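Local coordinates for protein autotransporter adhesin (Vibrio vulnificus, PDB 4ERR) that probably directs an effector domain of the MARTX toxin to host-cell membranes through a four-helical-bundle membrane localization domain, at residues S47-L50 against N51-I54. Numbering follows the deposited sequence.
Sequences SFEL and NKKI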
ATOM      1  N   SER B  47      -8.255 -15.532  17.894  1.00 26.18           N
ATOM      2  CA  SER B  47      -8.826 -15.321  16.570  1.00 27.60           C
ATOM      3  C   SER B  47      -9.823 -14.178  16.564  1.00 27.39           C
ATOM      4  O   SER B  47      -9.838 -13.375  15.648  1.00 27.94           O
ATOM      5  CB  SER B  47      -9.468 -16.606  16.043  1.00 30.12           C
ATOM      6  OG  SER B  47      -8.475 -17.600  15.890  1.00 31.97           O
ATOM      7  N   PHE B  48     -10.630 -14.060  17.620  1.00 27.42           N
ATOM      8  CA  PHE B  48     -11.506 -12.892  17.720  1.00 29.27           C
ATOM      9  C   PHE B  48     -10.729 -11.592  17.732  1.00 27.93           C
ATOM     10  O   PHE B  48     -11.106 -10.616  17.084  1.00 29.74           O
ATOM     11  CB  PHE B  48     -12.387 -12.961  18.965  1.00 30.96           C
ATOM     12  CG  PHE B  48     -13.617 -13.799  18.779  1.00 34.58           C
ATOM     13  CD1 PHE B  48     -14.720 -13.275  18.113  1.00 35.81           C
ATOM     14  CD2 PHE B  48     -13.676 -15.113  19.232  1.00 40.16           C
ATOM     15  CE1 PHE B  48     -15.870 -14.028  17.937  1.00 39.09           C
ATOM     16  CE2 PHE B  48     -14.858 -15.886  19.054  1.00 43.52           C
ATOM     17  CZ  PHE B  48     -15.937 -15.338  18.398  1.00 41.22           C
ATOM     18  N   GLU B  49      -9.631 -11.562  18.473  1.00 27.24           N
ATOM     19  CA  GLU B  49      -8.863 -10.339  18.554  1.00 27.25           C
ATOM     20  C   GLU B  49      -8.111 -10.040  17.266  1.00 25.35           C
ATOM     21  O   GLU B  49      -7.943  -8.871  16.907  1.00 25.49           O
ATOM     22  CB  GLU B  49      -7.934 -10.333  19.759  1.00 28.92           C
ATOM     23  CG  GLU B  49      -7.672  -8.940  20.222  1.00 35.22           C
ATOM     24  CD  GLU B  49      -8.937  -8.228  20.801  1.00 36.67           C
ATOM     25  OE1 GLU B  49      -9.983  -8.861  21.044  1.00 41.93           O
ATOM     26  OE2 GLU B  49      -8.881  -7.031  21.029  1.00 40.49           O
ATOM     27  N   LEU B  50      -7.682 -11.084  16.558  1.00 24.00           N
ATOM     28  CA  LEU B  50      -7.090 -10.902  15.238  1.00 22.64           C
ATOM     29  C   LEU B  50      -8.102 -10.222  14.296  1.00 24.41           C
ATOM     30  O   LEU B  50      -7.775  -9.256  13.603  1.00 24.16           O
ATOM     31  CB  LEU B  50      -6.649 -12.249  14.665  1.00 22.39           C
ATOM     32  CG  LEU B  50      -6.114 -12.245  13.245  1.00 21.86           C
ATOM     33  CD1 LEU B  50      -4.904 -11.342  13.127  1.00 24.49           C
ATOM     34  CD2 LEU B  50      -5.789 -13.669  12.831  1.00 25.07           C
ATOM     35  N   ASN B  51      -9.321 -10.730  14.292  1.00 25.52           N
ATOM     36  CA  ASN B  51     -10.336 -10.176  13.442  1.00 28.70           C
ATOM     37  C   ASN B  51     -10.596  -8.690  13.726  1.00 27.37           C
ATOM     38  O   ASN B  51     -10.736  -7.878  12.800  1.00 26.64           O
ATOM     39  CB  ASN B  51     -11.612 -11.005  13.495  1.00 31.32           C
ATOM     40  CG  ASN B  51     -12.204 -11.165  12.130  1.00 39.76           C
ATOM     41  OD1 ASN B  51     -11.663 -11.897  11.298  1.00 48.47           O
ATOM     42  ND2 ASN B  51     -13.276 -10.447  11.863  1.00 47.07           N
ATOM     43  N   LYS B  52     -10.618  -8.328  15.011  1.00 26.96           N
ATOM     44  CA  LYS B  52     -10.766  -6.947  15.395  1.00 27.17           C
ATOM     45  C   LYS B  52      -9.612  -6.094  14.882  1.00 25.70           C
ATOM     46  O   LYS B  52      -9.841  -5.007  14.338  1.00 27.13           O
ATOM     47  CB  LYS B  52     -10.913  -6.805  16.912  1.00 28.13           C
ATOM     48  CG  LYS B  52     -11.048  -5.395  17.337  1.00 30.12           C
ATOM     49  CD  LYS B  52     -11.357  -5.263  18.841  1.00 32.66           C
ATOM     50  CE  LYS B  52     -11.233  -3.812  19.249  1.00 37.10           C
ATOM     51  NZ  LYS B  52     -11.938  -2.877  18.341  1.00 42.53           N
ATOM     52  N   LYS B  53      -8.385  -6.585  15.039  0.50 24.78           N
ATOM     53  CA  LYS B  53      -7.215  -5.855  14.586  0.50 23.71           C
ATOM     54  C   LYS B  53      -7.269  -5.619  13.069  0.50 23.51           C
ATOM     55  O   LYS B  53      -7.006  -4.512  12.600  0.50 24.20           O
ATOM     56  CB  LYS B  53      -5.926  -6.581  15.002  0.50 22.88           C
ATOM     57  CG  LYS B  53      -5.732  -6.669  16.532  0.50 23.47           C
ATOM     58  CD  LYS B  53      -4.427  -7.353  16.955  0.50 24.93           C
ATOM     59  CE  LYS B  53      -4.202  -7.255  18.483  0.50 27.50           C
ATOM     60  NZ  LYS B  53      -3.948  -5.861  18.984  0.50 28.79           N
ATOM     61  N   ILE B  54      -7.645  -6.647  12.312  1.00 24.04           N
ATOM     62  CA  ILE B  54      -7.760  -6.519  10.833  1.00 24.23           C
ATOM     63  C   ILE B  54      -8.837  -5.487  10.503  1.00 25.25           C
ATOM     64  O   ILE B  54      -8.611  -4.587   9.707  1.00 26.83           O
ATOM     65  CB  ILE B  54      -8.083  -7.845  10.146  1.00 24.92           C
ATOM     66  CG1 ILE B  54      -6.967  -8.868  10.402  1.00 23.79           C
ATOM     67  CG2 ILE B  54      -8.276  -7.621   8.634  1.00 26.58           C
ATOM     68  CD1 ILE B  54      -7.318 -10.297  10.026  1.00 28.01           C
TER
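Residues 47-50 and 51-54 make a local contact between consecutive turns of the alpha-helix 41-60, part of the four-helical-bundle membrane localization domain. Four successive i to i+4 backbone hydrogen bonds establish the helical geometry, from Asn51 N to Ser47 O (3.0 Å, N-H...O angle 164°) through to Ile54 N to Leu50 O (2.9 Å, 165°). The helix is amphipathic here. On its buried side, the side chains of Leu50 and Ile54 slant across each other, with Leu50 CG 4.0 Å from Ile54 CD1. Leu50 also packs on Leu32 and Val35 of helix 7-37 and on Val77 of the second subunit, whose Leu73 meets Ile54, so Leu50 touches both helix 7-37 and the second subunit, while Ile54 packs on the second subunit. The outer side carries Glu49 and Lys52, running side by side in the same direction. Their contact is made by the aliphatic part of the lysine: Glu49 OE2 stands 3.7 Å from Lys52 CD but 5.8 Å from Lys52 NZ. That ammonium instead forms a salt bridge with Asp56, one turn further on. A chi1 of -61° sets Ile54 CG1 beside its own backbone N, 3.3 Å from Leu50 O, the carbonyl oxygen that accepts the Ile54 N-H.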